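Local structure of MIPZ (Caulobacter crescentus, 2XJ9) at residues I109-P112 against I118-M121; H24-L29 against V36-L41. The protein acts as an ATPase that positions the division plane, inhibiting cell division through a gradient formed by localized dimerization and nucleoid binding. The protein carries 1 engineered substitution. One frame throughout, in Å; residues are numbered along the deposited sequence.

Contact 1 of 2, residues I109-P112 against I118-M121; sequences IDTP and ITRM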
loop_
_atom_site.group_PDB
_atom_site.type_symbol
_atom_site.label_atom_id
_atom_site.label_comp_id
_atom_site.label_asym_id
_atom_site.label_seq_id
_atom_site.Cartn_x
_atom_site.Cartn_y
_atom_site.Cartn_z
ATOM N N ILE A 109 3.218 3.892 -17.222
ATOM C CA ILE A 109 1.939 3.949 -16.548
ATOM C C ILE A 109 2.018 3.410 -15.129
ATOM O O ILE A 109 2.359 2.236 -14.921
ATOM C CB ILE A 109 0.902 3.176 -17.306
ATOM C CG1 ILE A 109 0.901 3.642 -18.759
ATOM C CG2 ILE A 109 -0.449 3.381 -16.667
ATOM C CD1 ILE A 109 -0.008 2.833 -19.679
ATOM N N ASP A 110 1.717 4.278 -14.162
ATOM C CA ASP A 110 1.609 3.849 -12.776
ATOM C C ASP A 110 0.171 3.503 -12.444
ATOM O O ASP A 110 -0.726 4.294 -12.702
ATOM C CB ASP A 110 2.087 4.935 -11.829
ATOM C CG ASP A 110 2.182 4.443 -10.397
ATOM O OD1 ASP A 110 1.750 3.299 -10.114
ATOM O OD2 ASP A 110 2.671 5.204 -9.549
ATOM N N THR A 111 -0.059 2.330 -11.865
ATOM C CA THR A 111 -1.429 1.939 -11.549
ATOM C C THR A 111 -1.682 1.926 -10.043
ATOM O O THR A 111 -0.736 1.972 -9.261
ATOM C CB THR A 111 -1.844 0.606 -12.233
ATOM O OG1 THR A 111 -1.211 -0.499 -11.590
ATOM C CG2 THR A 111 -1.439 0.625 -13.663
ATOM N N PRO A 112 -2.966 1.902 -9.641
ATOM C CA PRO A 112 -3.405 1.964 -8.243
ATOM C C PRO A 112 -3.480 0.562 -7.651
ATOM O O PRO A 112 -3.343 -0.416 -8.389
ATOM C CB PRO A 112 -4.818 2.585 -8.338
ATOM C CG PRO A 112 -5.192 2.558 -9.809
ATOM C CD PRO A 112 -4.123 1.782 -10.542
ATOM N N ILE A 118 -9.653 1.056 -16.261
ATOM C CA ILE A 118 -8.460 1.624 -16.858
ATOM C C ILE A 118 -7.231 0.804 -16.485
ATOM O O ILE A 118 -6.347 0.565 -17.298
ATOM C CB ILE A 118 -8.302 3.085 -16.494
ATOM C CG1 ILE A 118 -8.225 3.263 -14.987
ATOM C CG2 ILE A 118 -9.476 3.879 -17.039
ATOM C CD1 ILE A 118 -8.063 4.721 -14.578
ATOM N N THR A 119 -7.187 0.336 -15.252
ATOM C CA THR A 119 -6.126 -0.573 -14.873
ATOM C C THR A 119 -6.070 -1.800 -15.782
ATOM O O THR A 119 -5.026 -2.093 -16.344
ATOM C CB THR A 119 -6.243 -0.983 -13.415
ATOM O OG1 THR A 119 -5.482 -0.061 -12.633
ATOM C CG2 THR A 119 -5.693 -2.391 -13.208
ATOM N N ARG A 120 -7.184 -2.510 -15.933
ATOM C CA ARG A 120 -7.214 -3.680 -16.806
ATOM C C ARG A 120 -6.854 -3.351 -18.264
ATOM O O ARG A 120 -6.277 -4.166 -18.986
ATOM C CB ARG A 120 -8.597 -4.306 -16.781
ATOM C CG ARG A 120 -9.129 -4.608 -15.411
ATOM C CD ARG A 120 -9.719 -5.993 -15.469
ATOM N NE ARG A 120 -9.977 -6.519 -14.172
ATOM C CZ ARG A 120 -9.427 -7.524 -13.495
ATOM N NH1 ARG A 120 -8.471 -8.338 -13.940
ATOM N NH2 ARG A 120 -9.921 -7.707 -12.287
ATOM N N MET A 121 -7.221 -2.153 -18.698
ATOM C CA MET A 121 -6.945 -1.710 -20.056
ATOM C C MET A 121 -5.461 -1.510 -20.261
ATOM O O MET A 121 -4.945 -1.702 -21.359
ATOM C CB MET A 121 -7.652 -0.384 -20.338
ATOM C CG MET A 121 -9.124 -0.497 -20.609
ATOM S SD MET A 121 -9.412 0.254 -22.208
ATOM C CE MET A 121 -8.703 1.875 -21.960
#
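Thr119, on helix 117-124, brings a single oxygen up to the loop that follows strand 106-110, where it meets Thr111 and Pro112. Its side chain sets out toward that loop, but CB itself stays behind, and the touching is left to the hydroxyl branch. With chi1 at -91°, OG1 points toward the loop and ends 3.1 Å from CD of Pro112, the ring carbon next to the nitrogen. The neighbouring ring carbon is more distant: CG of Pro112 lies 3.9 Å from Thr119 OG1. On its other approach OG1 faces the root of a second threonine, at 3.7 Å from CB of Thr111. No hydrogen bond joins the two segments, and within them the nearest neighbours of Thr119 OG1 across the contact are carbon atoms; the proline ring and the threonine side chain lie alongside each other, pointing in opposing directions.

The setting is the Walker B end of a P-loop ATPase. Asp110 closes the strand and turns its carboxylate toward the Walker A helix, where OD2 is hydrogen-bonded to OG of Ser19, a residue of the magnesium site. The chain then leaves the sheet through Thr111 and Pro112, and the side chain of Pro112 comes within about 6 Å of the bound nucleotide analogue.

Thr111 turns its own hydroxyl another way: OG1 sits between the backbone N and the carbonyl carbon (chi1 74°) and bonds to the main-chain oxygen of Val9 at the end of strand 5-9; Thr111 OG1 and Thr119 OG1 are 4.4 Å apart. Further along the helix, Met121 packs on Val90 and Phe93 of helix 86-103.

Contact 2 of 2, residues H24-L29 against V36-L41; sequences HLVTAL and VAVIDL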
loop_
_atom_site.group_PDB
_atom_site.type_symbol
_atom_site.label_atom_id
_atom_site.label_comp_id
_atom_site.label_asym_id
_atom_site.label_seq_id
_atom_site.Cartn_x
_atom_site.Cartn_y
_atom_site.Cartn_z
ATOM N N HIS A 24 11.231 6.526 -10.419
ATOM C CA HIS A 24 12.662 6.357 -10.599
ATOM C C HIS A 24 12.984 5.805 -12.000
ATOM O O HIS A 24 14.023 6.131 -12.577
ATOM C CB HIS A 24 13.253 5.469 -9.499
ATOM C CG HIS A 24 13.274 6.101 -8.133
ATOM N ND1 HIS A 24 14.406 6.679 -7.591
ATOM C CD2 HIS A 24 12.312 6.221 -7.188
ATOM C CE1 HIS A 24 14.137 7.130 -6.378
ATOM N NE2 HIS A 24 12.871 6.873 -6.114
ATOM N N LEU A 25 12.091 4.976 -12.543
ATOM C CA LEU A 25 12.187 4.558 -13.942
ATOM C C LEU A 25 12.128 5.740 -14.888
ATOM O O LEU A 25 12.985 5.892 -15.744
ATOM C CB LEU A 25 11.089 3.570 -14.330
ATOM C CG LEU A 25 11.692 2.178 -14.394
ATOM C CD1 LEU A 25 12.912 2.206 -13.519
ATOM C CD2 LEU A 25 10.764 1.082 -13.944
ATOM N N VAL A 26 11.096 6.557 -14.766
ATOM C CA VAL A 26 11.002 7.755 -15.579
ATOM C C VAL A 26 12.268 8.582 -15.474
ATOM O O VAL A 26 12.885 8.942 -16.467
ATOM C CB VAL A 26 9.852 8.616 -15.118
ATOM C CG1 VAL A 26 9.929 9.981 -15.764
ATOM C CG2 VAL A 26 8.577 7.939 -15.438
ATOM N N THR A 27 12.658 8.879 -14.251
ATOM C CA THR A 27 13.803 9.742 -14.023
ATOM C C THR A 27 15.097 9.165 -14.620
ATOM O O THR A 27 15.900 9.904 -15.127
ATOM C CB THR A 27 13.964 10.060 -12.524
ATOM O OG1 THR A 27 14.192 11.455 -12.377
ATOM C CG2 THR A 27 15.127 9.266 -11.912
ATOM N N ALA A 28 15.291 7.855 -14.560
ATOM C CA ALA A 28 16.469 7.234 -15.158
ATOM C C ALA A 28 16.431 7.336 -16.679
ATOM O O ALA A 28 17.431 7.677 -17.299
ATOM C CB ALA A 28 16.571 5.781 -14.741
ATOM N N LEU A 29 15.277 7.035 -17.274
ATOM C CA LEU A 29 15.074 7.148 -18.718
ATOM C C LEU A 29 15.342 8.556 -19.232
ATOM O O LEU A 29 16.188 8.760 -20.084
ATOM C CB LEU A 29 13.665 6.715 -19.102
ATOM C CG LEU A 29 13.498 5.214 -18.950
ATOM C CD1 LEU A 29 12.067 4.801 -18.994
ATOM C CD2 LEU A 29 14.286 4.505 -20.026
ATOM N N VAL A 36 10.145 10.637 -22.170
ATOM C CA VAL A 36 9.123 9.851 -21.483
ATOM C C VAL A 36 7.788 10.558 -21.337
ATOM O O VAL A 36 7.726 11.785 -21.227
ATOM C CB VAL A 36 9.578 9.416 -20.072
ATOM C CG1 VAL A 36 8.558 8.452 -19.487
ATOM C CG2 VAL A 36 10.947 8.771 -20.122
ATOM N N ALA A 37 6.723 9.762 -21.338
ATOM C CA ALA A 37 5.405 10.228 -20.926
ATOM C C ALA A 37 4.966 9.480 -19.663
ATOM O O ALA A 37 5.119 8.260 -19.556
ATOM C CB ALA A 37 4.413 10.016 -22.022
ATOM N N VAL A 38 4.423 10.215 -18.702
ATOM C CA VAL A 38 3.997 9.610 -17.450
ATOM C C VAL A 38 2.503 9.724 -17.342
ATOM O O VAL A 38 1.959 10.833 -17.379
ATOM C CB VAL A 38 4.618 10.313 -16.216
ATOM C CG1 VAL A 38 4.030 9.770 -14.949
ATOM C CG2 VAL A 38 6.117 10.134 -16.178
ATOM N N ILE A 39 1.852 8.575 -17.197
ATOM C CA ILE A 39 0.419 8.518 -16.998
ATOM C C ILE A 39 0.124 7.858 -15.673
ATOM O O ILE A 39 0.552 6.726 -15.447
ATOM C CB ILE A 39 -0.246 7.658 -18.066
ATOM C CG1 ILE A 39 0.074 8.194 -19.458
ATOM C CG2 ILE A 39 -1.749 7.576 -17.826
ATOM C CD1 ILE A 39 -0.604 7.432 -20.536
ATOM N N ASP A 40 -0.613 8.558 -14.807
ATOM C CA ASP A 40 -0.949 8.084 -13.461
ATOM C C ASP A 40 -2.420 7.744 -13.391
ATOM O O ASP A 40 -3.257 8.635 -13.481
ATOM C CB ASP A 40 -0.629 9.173 -12.425
ATOM C CG ASP A 40 -0.807 8.698 -10.959
ATOM O OD1 ASP A 40 -0.198 9.330 -10.060
ATOM O OD2 ASP A 40 -1.545 7.709 -10.695
ATOM N N LEU A 41 -2.732 6.464 -13.224
ATOM C CA LEU A 41 -4.111 6.005 -13.121
ATOM C C LEU A 41 -4.619 5.830 -11.688
ATOM O O LEU A 41 -5.711 5.291 -11.486
ATOM C CB LEU A 41 -4.272 4.674 -13.831
ATOM C CG LEU A 41 -3.737 4.572 -15.242
ATOM C CD1 LEU A 41 -4.308 3.332 -15.869
ATOM C CD2 LEU A 41 -4.115 5.802 -16.014
#
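Val26 and Val36 account for most of the surface buried between helix 18-30 and strand 36-40, with Val38 as the third member of an all-aliphatic cluster. Val26 projects from the helix onto the sheet, and its CG2 does most of the work: it lies 4.1 Å from CG1 of Val36 and 3.4 Å from CG2 of Val38, thus touching two strand residues that share one face of the sheet. CG1 of Val26 also reaches the second of these, at 3.8 Å from Val38 CG2. The side chains of Val26 and Val38 are set at about a right angle, and both methyls of Val26 abut CG2 of Val38.

Val36 divides its two methyls between successive inward positions of the helix. While CG1, anti to the backbone N (chi1 -172°), is the branch that meets Val26, CG2 turns to the next turn and packs 3.6 Å from CB of Leu29. The interaction with Leu29 is therefore made near the base of the leucine, and no polar bond joins the two segments. Ala37, between the two valines, points away from the helix, as the alternation of a strand requires.

The axes of helix segment 24-29 and strand 36-40 come within 9.1 Å and run nearly antiparallel, at 166°. The helix is the connection of a beta-alpha-beta crossover from strand 5-9 to strand 36-40, which passes over the intervening strand 106-110. Val26 and Leu29 accordingly also rest on Leu108 and Phe106 of that strand. Phe52 of helix 47-62 packs against both Val26 and Val38, whereas strand 36-40 hydrogen-bonds to strands 70-72 and 106-110, and helix 249-263 packs against Leu25 and Ala28 of helix 18-30.

Both contacts are buried and share one parallel sheet, in which strands 36-40 and 106-110 are neighbours, yet they sample different levels of it. Contact 2 lies in the hydrophobic layer between sheet and helix, with the Val38 side chain about 11 Å from a bound magnesium ion, and consists entirely of aliphatic groups. Contact 1 lies at the C-terminal ends of the strands, near the nucleotide, and sets a hydroxyl against carbon atoms over a smaller area. The two meet directly through the backbone: Asp110 N is 3.0 Å from Ile39 O and Asp110 O is 3.0 Å from Leu41 N, both probable hydrogen bonds. Along the chain, contact 2 is complete before contact 1 begins.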